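Local atomic coordinates of DNA damage response protein Rtt109, putative (Neosartorya fumigata, PDB entry 5ZB9), a protein that probably transfers the acetyl group of acetyl-CoA to lysine side chains of histones, with histone H3 as a substrate, in the nucleus. Residues 251-255 with 256-260; 428-431 with 432-436; 436-439 with 440-443. One frame throughout, in Å; residues are numbered along the deposited sequence. Where two conformers were deposited one is given.

The three contacts come in order along the chain, each local. Contact 1 lies in the long loop between helices 241-244 and 266-272. Contacts 2 and 3 follow much later, at the end of helix 421-432 and the start of helix 439-457; with centres about 12 Å apart and F436 shared, they make the connection between these helices. The F436 side chain is about 10 Å from that of S96, a CoA-binding residue. Contact 1, away from the CoA-binding residues, is about 31 Å from contact 2 and about 40 Å from contact 3, centre to centre. One mixed sheet relates them: P260 and A442 both touch strand 71-82, while I428 and L431 touch strand 50-61.

Contact 1: residues 251-255 with 256-260; sequences PPRCL and VPRFP
R258 reaches back along its own chain to the carbonyl of R253, and its guanidinium takes hold of that oxygen in two ways. The first is direct: R258 NH2 donates to R253 O over 3.1 Å in a nearly straight bond (172°). The donor sits in the carbonyl plane on a lone pair, and the oxygen lies almost exactly in the guanidinium plane. The second runs through a water at the same guanidinium edge, which accepts from R258 NE at 2.8 Å and donates to R253 O at 2.7 Å. The water also donates to V256 O at 2.6 Å, so three bonds fix it between turn and side chain.

Among the charged groups, the guanidinium planes of R253 and R258 are inclined by 54°, with NH2 to NH2 at 3.7 Å. The closeness is probably tolerated because the carboxylate of D272 makes salt bridges to R253 NE and R258 NH1, offsetting both charges. R253 bends at chi3 (-52°) on its way there.

The apolar part belongs to V256, which packs on L268, L297 and F300. Backbone bonds from C254 N to P251 O and from L255 N to P252 O close two successive, overlapping type I turns, tied by an arginine and a water to the extended segment 256-260, in a buried loop of the acetyltransferase fold away from the CoA site.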
ATOM      1  N   PRO A 251     -17.209  -9.496  16.087  1.00 38.77           N
ATOM      2  CA  PRO A 251     -18.111  -8.580  15.370  1.00 36.53           C
ATOM      3  C   PRO A 251     -17.449  -7.978  14.130  1.00 31.47           C
ATOM      4  O   PRO A 251     -16.237  -7.751  14.143  1.00 29.22           O
ATOM      5  CB  PRO A 251     -18.412  -7.494  16.404  1.00 36.45           C
ATOM      6  CG  PRO A 251     -18.090  -8.110  17.714  1.00 41.94           C
ATOM      7  CD  PRO A 251     -16.965  -9.052  17.469  1.00 33.11           C
ATOM      8  N   PRO A 252     -18.234  -7.727  13.069  1.00 31.00           N
ATOM      9  CA  PRO A 252     -17.687  -7.253  11.792  1.00 29.09           C
ATOM     10  C   PRO A 252     -16.757  -6.045  11.947  1.00 29.86           C
ATOM     11  O   PRO A 252     -15.781  -5.946  11.211  1.00 31.54           O
ATOM     12  CB  PRO A 252     -18.938  -6.884  10.993  1.00 30.70           C
ATOM     13  CG  PRO A 252     -20.004  -7.753  11.561  1.00 32.01           C
ATOM     14  CD  PRO A 252     -19.697  -7.888  13.017  1.00 30.23           C
ATOM     15  N   ARG A 253     -17.032  -5.168  12.910  1.00 27.96           N
ATOM     16  CA  ARG A 253     -16.213  -3.975  13.113  1.00 29.40           C
ATOM     17  C   ARG A 253     -14.760  -4.297  13.461  1.00 27.51           C
ATOM     18  O   ARG A 253     -13.903  -3.416  13.424  1.00 30.86           O
ATOM     19  CB  ARG A 253     -16.818  -3.087  14.209  1.00 25.36           C
ATOM     20  CG  ARG A 253     -16.763  -3.667  15.620  1.00 30.37           C
ATOM     21  CD  ARG A 253     -17.305  -2.668  16.633  1.00 24.12           C
ATOM     22  NE  ARG A 253     -16.651  -1.378  16.484  1.00 23.82           N
ATOM     23  CZ  ARG A 253     -15.550  -1.029  17.136  1.00 26.97           C
ATOM     24  NH1 ARG A 253     -14.999  -1.875  18.001  1.00 23.33           N
ATOM     25  NH2 ARG A 253     -15.003   0.163  16.928  1.00 23.63           N
ATOM     26  N   CYS A 254     -14.491  -5.554  13.802  1.00 25.67           N
ATOM     27  CA  CYS A 254     -13.149  -5.985  14.188  1.00 30.58           C
ATOM     28  C   CYS A 254     -12.414  -6.679  13.051  1.00 29.50           C
ATOM     29  O   CYS A 254     -11.224  -6.971  13.160  1.00 31.48           O
ATOM     30  CB  CYS A 254     -13.212  -6.943  15.386  1.00 35.36           C
ATOM     31  SG  CYS A 254     -14.155  -6.356  16.809  1.00 37.71           S
ATOM     32  N   LEU A 255     -13.130  -6.953  11.967  1.00 26.96           N
ATOM     33  CA  LEU A 255     -12.618  -7.826  10.923  1.00 26.99           C
ATOM     34  C   LEU A 255     -12.042  -7.074   9.721  1.00 29.72           C
ATOM     35  O   LEU A 255     -11.470  -7.691   8.834  1.00 27.04           O
ATOM     36  CB  LEU A 255     -13.728  -8.769  10.463  1.00 29.58           C
ATOM     37  CG  LEU A 255     -14.364  -9.570  11.604  1.00 34.51           C
ATOM     38  CD1 LEU A 255     -15.399 -10.558  11.077  1.00 30.41           C
ATOM     39  CD2 LEU A 255     -13.297 -10.282  12.430  1.00 32.12           C
ATOM     40  N   VAL A 256     -12.197  -5.751   9.703  1.00 30.20           N
ATOM     41  CA  VAL A 256     -11.740  -4.911   8.588  1.00 27.14           C
ATOM     42  C   VAL A 256     -10.647  -3.928   9.020  1.00 26.71           C
ATOM     43  O   VAL A 256     -10.785  -3.259  10.038  1.00 29.13           O
ATOM     44  CB  VAL A 256     -12.910  -4.119   7.989  1.00 25.35           C
ATOM     45  CG1 VAL A 256     -12.456  -3.321   6.783  1.00 22.02           C
ATOM     46  CG2 VAL A 256     -14.043  -5.056   7.618  1.00 22.86           C
ATOM     47  N   PRO A 257      -9.553  -3.832   8.252  1.00 27.37           N
ATOM     48  CA  PRO A 257      -8.475  -2.946   8.711  1.00 25.46           C
ATOM     49  C   PRO A 257      -8.785  -1.466   8.482  1.00 25.43           C
ATOM     50  O   PRO A 257      -9.414  -1.116   7.491  1.00 27.37           O
ATOM     51  CB  PRO A 257      -7.278  -3.395   7.869  1.00 26.96           C
ATOM     52  CG  PRO A 257      -7.889  -3.927   6.616  1.00 22.02           C
ATOM     53  CD  PRO A 257      -9.204  -4.539   7.005  1.00 22.68           C
ATOM     54  N   ARG A 258      -8.338  -0.609   9.392  1.00 26.21           N
ATOM     55  CA  ARG A 258      -8.644   0.816   9.317  1.00 26.38           C
ATOM     56  C   ARG A 258      -7.429   1.662   8.917  1.00 25.54           C
ATOM     57  O   ARG A 258      -6.600   2.010   9.750  1.00 29.69           O
ATOM     58  CB  ARG A 258      -9.213   1.286  10.659  1.00 28.32           C
ATOM     59  CG  ARG A 258     -10.545   0.620  10.999  1.00 26.67           C
ATOM     60  CD  ARG A 258     -10.777   0.481  12.495  1.00 30.69           C
ATOM     61  NE  ARG A 258     -12.025  -0.227  12.786  1.00 27.90           N
ATOM     62  CZ  ARG A 258     -13.179   0.374  13.065  1.00 26.48           C
ATOM     63  NH1 ARG A 258     -13.254   1.699  13.099  1.00 23.94           N
ATOM     64  NH2 ARG A 258     -14.262  -0.351  13.308  1.00 22.86           N
ATOM     65  N   PHE A 259      -7.340   1.984   7.629  1.00 27.54           N
ATOM     66  CA  PHE A 259      -6.234   2.766   7.078  1.00 25.11           C
ATOM     67  C   PHE A 259      -6.619   4.239   6.931  1.00 25.67           C
ATOM     68  O   PHE A 259      -7.807   4.557   6.841  1.00 26.68           O
ATOM     69  CB  PHE A 259      -5.814   2.200   5.713  1.00 26.03           C
ATOM     70  CG  PHE A 259      -5.257   0.810   5.773  1.00 22.80           C
ATOM     71  CD1 PHE A 259      -4.013   0.570   6.342  1.00 24.69           C
ATOM     72  CD2 PHE A 259      -5.967  -0.258   5.246  1.00 22.69           C
ATOM     73  CE1 PHE A 259      -3.490  -0.712   6.397  1.00 22.08           C
ATOM     74  CE2 PHE A 259      -5.448  -1.548   5.292  1.00 23.46           C
ATOM     75  CZ  PHE A 259      -4.207  -1.774   5.870  1.00 23.28           C
ATOM     76  N   PRO A 260      -5.617   5.141   6.894  1.00 27.60           N
ATOM     77  CA  PRO A 260      -5.840   6.580   6.670  1.00 27.07           C
ATOM     78  C   PRO A 260      -6.544   6.894   5.349  1.00 33.71           C
ATOM     79  O   PRO A 260      -6.156   6.358   4.307  1.00 30.38           O
ATOM     80  CB  PRO A 260      -4.427   7.164   6.639  1.00 21.87           C
ATOM     81  CG  PRO A 260      -3.556   6.153   7.247  1.00 24.22           C
ATOM     82  CD  PRO A 260      -4.189   4.825   7.079  1.00 23.66           C
TER
HETATM   83  O   HOH W   1     -11.401  -2.960  12.557  1.00 29.91           O

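Contact 2: residues 428-431 with 432-436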
ATOM      1  N   ILE A 428       6.811  16.249   4.237  1.00 28.68           N
ATOM      2  CA  ILE A 428       5.651  16.023   3.368  1.00 35.73           C
ATOM      3  C   ILE A 428       4.807  17.291   3.228  1.00 36.12           C
ATOM      4  O   ILE A 428       4.403  17.660   2.125  1.00 33.82           O
ATOM      5  CB  ILE A 428       4.750  14.869   3.879  1.00 35.04           C
ATOM      6  CG1 ILE A 428       5.562  13.583   4.064  1.00 33.67           C
ATOM      7  CG2 ILE A 428       3.595  14.629   2.920  1.00 32.20           C
ATOM      8  CD1 ILE A 428       6.370  13.188   2.847  1.00 27.96           C
ATOM      9  N   ASN A 429       4.554  17.968   4.344  1.00 35.34           N
ATOM     10  CA  ASN A 429       3.770  19.196   4.306  1.00 34.43           C
ATOM     11  C   ASN A 429       4.432  20.282   3.477  1.00 38.89           C
ATOM     12  O   ASN A 429       3.750  21.005   2.755  1.00 46.50           O
ATOM     13  CB  ASN A 429       3.514  19.707   5.712  1.00 30.23           C
ATOM     14  CG  ASN A 429       2.540  18.846   6.461  1.00 36.07           C
ATOM     15  OD1 ASN A 429       1.666  18.216   5.862  1.00 46.68           O
ATOM     16  ND2 ASN A 429       2.682  18.799   7.778  1.00 37.16           N
ATOM     17  N   PHE A 430       5.754  20.398   3.577  1.00 35.62           N
ATOM     18  CA  PHE A 430       6.486  21.371   2.772  1.00 32.55           C
ATOM     19  C   PHE A 430       6.235  21.116   1.290  1.00 38.55           C
ATOM     20  O   PHE A 430       5.996  22.044   0.519  1.00 43.73           O
ATOM     21  CB  PHE A 430       7.987  21.312   3.070  1.00 31.87           C
ATOM     22  CG  PHE A 430       8.787  22.376   2.367  1.00 37.70           C
ATOM     23  CD1 PHE A 430       9.042  23.596   2.985  1.00 32.49           C
ATOM     24  CD2 PHE A 430       9.283  22.162   1.088  1.00 34.20           C
ATOM     25  CE1 PHE A 430       9.773  24.576   2.342  1.00 30.51           C
ATOM     26  CE2 PHE A 430      10.010  23.146   0.431  1.00 35.52           C
ATOM     27  CZ  PHE A 430      10.258  24.353   1.060  1.00 34.14           C
ATOM     28  N   LEU A 431       6.288  19.848   0.904  1.00 36.37           N
ATOM     29  CA  LEU A 431       6.094  19.458  -0.482  1.00 37.56           C
ATOM     30  C   LEU A 431       4.691  19.816  -0.954  1.00 36.93           C
ATOM     31  O   LEU A 431       4.500  20.304  -2.065  1.00 38.54           O
ATOM     32  CB  LEU A 431       6.347  17.956  -0.648  1.00 30.56           C
ATOM     33  CG  LEU A 431       6.249  17.375  -2.061  1.00 37.99           C
ATOM     34  CD1 LEU A 431       7.154  18.133  -3.037  1.00 26.28           C
ATOM     35  CD2 LEU A 431       6.584  15.884  -2.050  1.00 30.93           C
ATOM     36  N   ILE A 432       3.713  19.570  -0.093  1.00 39.53           N
ATOM     37  CA  ILE A 432       2.321  19.852  -0.411  1.00 48.39           C
ATOM     38  C   ILE A 432       2.096  21.358  -0.548  1.00 48.84           C
ATOM     39  O   ILE A 432       1.265  21.794  -1.333  1.00 57.80           O
ATOM     40  CB  ILE A 432       1.380  19.267   0.664  1.00 51.78           C
ATOM     41  CG1 ILE A 432       1.522  17.746   0.715  1.00 44.04           C
ATOM     42  CG2 ILE A 432      -0.066  19.643   0.392  1.00 54.15           C
ATOM     43  CD1 ILE A 432       0.700  17.100   1.810  1.00 52.39           C
ATOM     44  N   ASP A 433       2.857  22.153   0.194  1.00 46.14           N
ATOM     45  CA  ASP A 433       2.718  23.608   0.135  1.00 45.39           C
ATOM     46  C   ASP A 433       3.353  24.241  -1.103  1.00 47.23           C
ATOM     47  O   ASP A 433       3.375  25.465  -1.221  1.00 49.99           O
ATOM     48  CB  ASP A 433       3.327  24.256   1.382  1.00 49.20           C
ATOM     49  CG  ASP A 433       2.571  23.912   2.654  1.00 62.85           C
ATOM     50  OD1 ASP A 433       1.408  23.451   2.559  1.00 63.10           O
ATOM     51  OD2 ASP A 433       3.142  24.110   3.753  1.00 64.90           O
ATOM     52  N   GLN A 434       3.872  23.429  -2.020  1.00 42.62           N
ATOM     53  CA  GLN A 434       4.578  23.973  -3.175  1.00 37.92           C
ATOM     54  C   GLN A 434       3.673  24.068  -4.391  1.00 42.45           C
ATOM     55  O   GLN A 434       2.486  23.774  -4.309  1.00 50.78           O
ATOM     56  CB  GLN A 434       5.815  23.131  -3.498  1.00 37.80           C
ATOM     57  CG  GLN A 434       6.765  22.991  -2.327  1.00 40.55           C
ATOM     58  CD  GLN A 434       7.233  24.333  -1.786  1.00 39.04           C
ATOM     59  OE1 GLN A 434       7.697  25.183  -2.540  1.00 38.20           O
ATOM     60  NE2 GLN A 434       7.114  24.524  -0.478  1.00 33.59           N
ATOM     61  N   ASP A 435       4.250  24.476  -5.518  1.00 46.58           N
ATOM     62  CA  ASP A 435       3.470  24.688  -6.729  0.50 44.74           C
ATOM     63  C   ASP A 435       4.051  23.913  -7.903  1.00 43.99           C
ATOM     64  O   ASP A 435       5.259  23.885  -8.115  1.00 43.05           O
ATOM     65  CB  ASP A 435       3.385  26.183  -7.063  0.50 48.41           C
ATOM     66  CG  ASP A 435       2.449  26.941  -6.127  0.50 49.90           C
ATOM     67  OD1 ASP A 435       1.573  26.302  -5.504  0.50 48.88           O
ATOM     68  OD2 ASP A 435       2.584  28.181  -6.022  0.50 50.12           O
ATOM     69  N   PHE A 436       3.174  23.260  -8.662  1.00 45.90           N
ATOM     70  CA  PHE A 436       3.617  22.434  -9.788  1.00 45.62           C
ATOM     71  C   PHE A 436       2.810  22.706 -11.055  1.00 50.14           C
ATOM     72  O   PHE A 436       2.800  21.890 -11.982  1.00 41.02           O
ATOM     73  CB  PHE A 436       3.547  20.943  -9.417  1.00 40.95           C
ATOM     74  CG  PHE A 436       4.469  20.564  -8.291  1.00 37.47           C
ATOM     75  CD1 PHE A 436       4.038  20.626  -6.973  1.00 31.87           C
ATOM     76  CD2 PHE A 436       5.783  20.186  -8.548  1.00 32.13           C
ATOM     77  CE1 PHE A 436       4.892  20.305  -5.937  1.00 32.75           C
ATOM     78  CE2 PHE A 436       6.644  19.865  -7.519  1.00 25.49           C
ATOM     79  CZ  PHE A 436       6.200  19.923  -6.210  1.00 30.06           C
TER
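The amide of Q434 lies over one face of the F430 ring, the two planes only 15° apart. NE2 stands 3.3 Å above the ring and is shifted toward the rim, so that F430 CE2 is the ring atom closest to it. The other ring, that of F436, is met at its edge: L431 CD1 comes to 3.8 Å from F436 CZ, and L431 O lies in the ring plane, nearest F436 CE1. F148 makes an edge-to-face pair with this ring.

Two torsions fold Q434 back onto the helix. With CG beside its own backbone N (chi1 -56°) and a second bend at chi2, the amide returns to F430 O, where NE2 donates over 2.9 Å. The oxygen is in the amide plane, while the donor is tilted 32° from the carbonyl plane. This one NH2 group thus both stacks on F430 and bonds to its carbonyl, which limits rotation of the amide.

The Q434 side chain bonds back in this way just where helix 421-432 ends. The last regular helical bonds run from I432 N to I428 O (3.0 Å) and from D433 N to N429 O (2.9 Å). After them the chain tightens: Q434 N turns to L431 O, three residues back, at 3.2 Å and from above the carbonyl plane, while F430 O, held by the Q434 side chain, also receives a weak bond from D433 N.

I428 CG2 meets I432 CD1 at 4.0 Å. I428 and L431 rest on F56 of strand 50-61, and L431 also touches W449 of helix 439-457.

Contact 3: residues 436-439 with 440-443; sequences FNTK and HKAI
T438 turns OG1 into the position between its backbone N and carbonyl carbon (chi1 72°), which points the oxygen at the backbone N-H of K441. K441 in turn keeps CG beside its own backbone N (chi1 -57°), bringing the start of its side chain alongside the same oxygen. This is an N-cap: T438 stands immediately before helix 439-457, and K441 N donates to T438 OG1 over 3.3 Å at 163°. An N-H of the first turn, which has no carbonyl of an earlier helical turn to bond to, is thereby given a side-chain acceptor.

The carbonyl of T438 is used as well. A442 N donates to T438 O at 2.9 Å, approaching almost straight on to the carbonyl, and I443 N follows with a bond to K439 O at 3.0 Å. T438 therefore serves two successive backbone donors, one with its side chain and the next with its main chain.

Carbon contacts pad the cap. The methylenes of K441 pass obliquely across the threonine, with CD at 4.1 Å from T438 CG2. On the buried side the methyl of A442 reaches F436, A442 CB lying 3.5 Å from F436 CD2, at an oblique approach to the ring. The chain before the cap thus folds back over the first turn of the helix. F436 O bonds to the hydroxyl of Y99, and A442 packs on Y99 and on V71 of strand 71-82, which seats this end of the helix against the sheet.

One turn apart, K439 and I443 run side by side in the same direction: K439 CG lies 3.9 Å from I443 CD1.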
ATOM      1  N   PHE A 436       3.174  23.260  -8.662  1.00 45.90           N
ATOM      2  CA  PHE A 436       3.617  22.434  -9.788  1.00 45.62           C
ATOM      3  C   PHE A 436       2.810  22.706 -11.055  1.00 50.14           C
ATOM      4  O   PHE A 436       2.800  21.890 -11.982  1.00 41.02           O
ATOM      5  CB  PHE A 436       3.547  20.943  -9.417  1.00 40.95           C
ATOM      6  CG  PHE A 436       4.469  20.564  -8.291  1.00 37.47           C
ATOM      7  CD1 PHE A 436       4.038  20.626  -6.973  1.00 31.87           C
ATOM      8  CD2 PHE A 436       5.783  20.186  -8.548  1.00 32.13           C
ATOM      9  CE1 PHE A 436       4.892  20.305  -5.937  1.00 32.75           C
ATOM     10  CE2 PHE A 436       6.644  19.865  -7.519  1.00 25.49           C
ATOM     11  CZ  PHE A 436       6.200  19.923  -6.210  1.00 30.06           C
ATOM     12  N   ASN A 437       2.160  23.867 -11.092  1.00 50.18           N
ATOM     13  CA  ASN A 437       1.334  24.273 -12.231  1.00 50.27           C
ATOM     14  C   ASN A 437       2.070  24.360 -13.559  1.00 47.55           C
ATOM     15  O   ASN A 437       1.545  23.945 -14.590  1.00 56.90           O
ATOM     16  CB  ASN A 437       0.691  25.619 -11.944  1.00 53.09           C
ATOM     17  CG  ASN A 437      -0.271  25.557 -10.793  1.00 67.79           C
ATOM     18  OD1 ASN A 437       0.080  25.844  -9.648  1.00 65.04           O
ATOM     19  ND2 ASN A 437      -1.500  25.169 -11.087  1.00 79.32           N
ATOM     20  N   THR A 438       3.274  24.922 -13.541  1.00 45.50           N
ATOM     21  CA  THR A 438       4.062  25.059 -14.763  1.00 48.70           C
ATOM     22  C   THR A 438       5.429  24.415 -14.595  1.00 46.25           C
ATOM     23  O   THR A 438       5.864  24.153 -13.471  1.00 44.57           O
ATOM     24  CB  THR A 438       4.257  26.533 -15.157  1.00 50.11           C
ATOM     25  OG1 THR A 438       5.176  27.152 -14.248  1.00 48.00           O
ATOM     26  CG2 THR A 438       2.930  27.278 -15.125  1.00 43.69           C
ATOM     27  N   LYS A 439       6.099  24.168 -15.712  1.00 41.60           N
ATOM     28  CA  LYS A 439       7.438  23.596 -15.693  1.00 36.45           C
ATOM     29  C   LYS A 439       8.370  24.377 -14.774  1.00 45.34           C
ATOM     30  O   LYS A 439       9.040  23.797 -13.914  1.00 43.93           O
ATOM     31  CB  LYS A 439       8.018  23.550 -17.106  1.00 31.57           C
ATOM     32  CG  LYS A 439       9.455  23.095 -17.164  1.00 48.17           C
ATOM     33  CD  LYS A 439       9.922  22.868 -18.591  1.00 45.85           C
ATOM     34  CE  LYS A 439       9.958  24.168 -19.385  1.00 70.96           C
ATOM     35  NZ  LYS A 439      10.431  23.946 -20.787  1.00 70.37           N
ATOM     36  N   HIS A 440       8.387  25.697 -14.935  1.00 49.23           N
ATOM     37  CA  HIS A 440       9.317  26.529 -14.179  0.50 47.27           C
ATOM     38  C   HIS A 440       9.018  26.512 -12.683  1.00 43.50           C
ATOM     39  O   HIS A 440       9.941  26.455 -11.869  1.00 47.94           O
ATOM     40  CB  HIS A 440       9.307  27.966 -14.710  0.50 45.84           C
ATOM     41  CG  HIS A 440       9.859  28.096 -16.095  0.50 45.01           C
ATOM     42  ND1 HIS A 440       9.790  29.268 -16.818  0.50 50.30           N
ATOM     43  CD2 HIS A 440      10.483  27.197 -16.893  0.50 45.79           C
ATOM     44  CE1 HIS A 440      10.350  29.087 -18.001  0.50 50.50           C
ATOM     45  NE2 HIS A 440      10.777  27.838 -18.071  0.50 54.47           N
ATOM     46  N   LYS A 441       7.742  26.544 -12.320  1.00 45.58           N
ATOM     47  CA  LYS A 441       7.355  26.527 -10.911  1.00 44.37           C
ATOM     48  C   LYS A 441       7.641  25.173 -10.260  1.00 41.92           C
ATOM     49  O   LYS A 441       8.039  25.112  -9.097  1.00 43.00           O
ATOM     50  CB  LYS A 441       5.876  26.888 -10.762  1.00 45.99           C
ATOM     51  CG  LYS A 441       5.520  28.245 -11.361  1.00 53.03           C
ATOM     52  CD  LYS A 441       4.019  28.506 -11.346  1.00 61.94           C
ATOM     53  CE  LYS A 441       3.674  29.700 -10.465  1.00 63.62           C
ATOM     54  NZ  LYS A 441       4.209  29.539  -9.081  1.00 63.20           N
ATOM     55  N   ALA A 442       7.447  24.094 -11.015  1.00 37.51           N
ATOM     56  CA  ALA A 442       7.692  22.748 -10.506  1.00 39.46           C
ATOM     57  C   ALA A 442       9.186  22.500 -10.296  1.00 36.98           C
ATOM     58  O   ALA A 442       9.598  21.902  -9.297  1.00 32.79           O
ATOM     59  CB  ALA A 442       7.104  21.703 -11.454  1.00 38.20           C
ATOM     60  N   ILE A 443       9.996  22.960 -11.244  1.00 38.94           N
ATOM     61  CA  ILE A 443      11.443  22.871 -11.110  1.00 36.89           C
ATOM     62  C   ILE A 443      11.919  23.621  -9.869  1.00 38.49           C
ATOM     63  O   ILE A 443      12.820  23.166  -9.165  1.00 45.50           O
ATOM     64  CB  ILE A 443      12.153  23.418 -12.355  1.00 36.80           C
ATOM     65  CG1 ILE A 443      11.980  22.442 -13.520  1.00 39.93           C
ATOM     66  CG2 ILE A 443      13.625  23.635 -12.082  1.00 32.09           C
ATOM     67  CD1 ILE A 443      12.583  22.921 -14.822  1.00 38.86           C
TER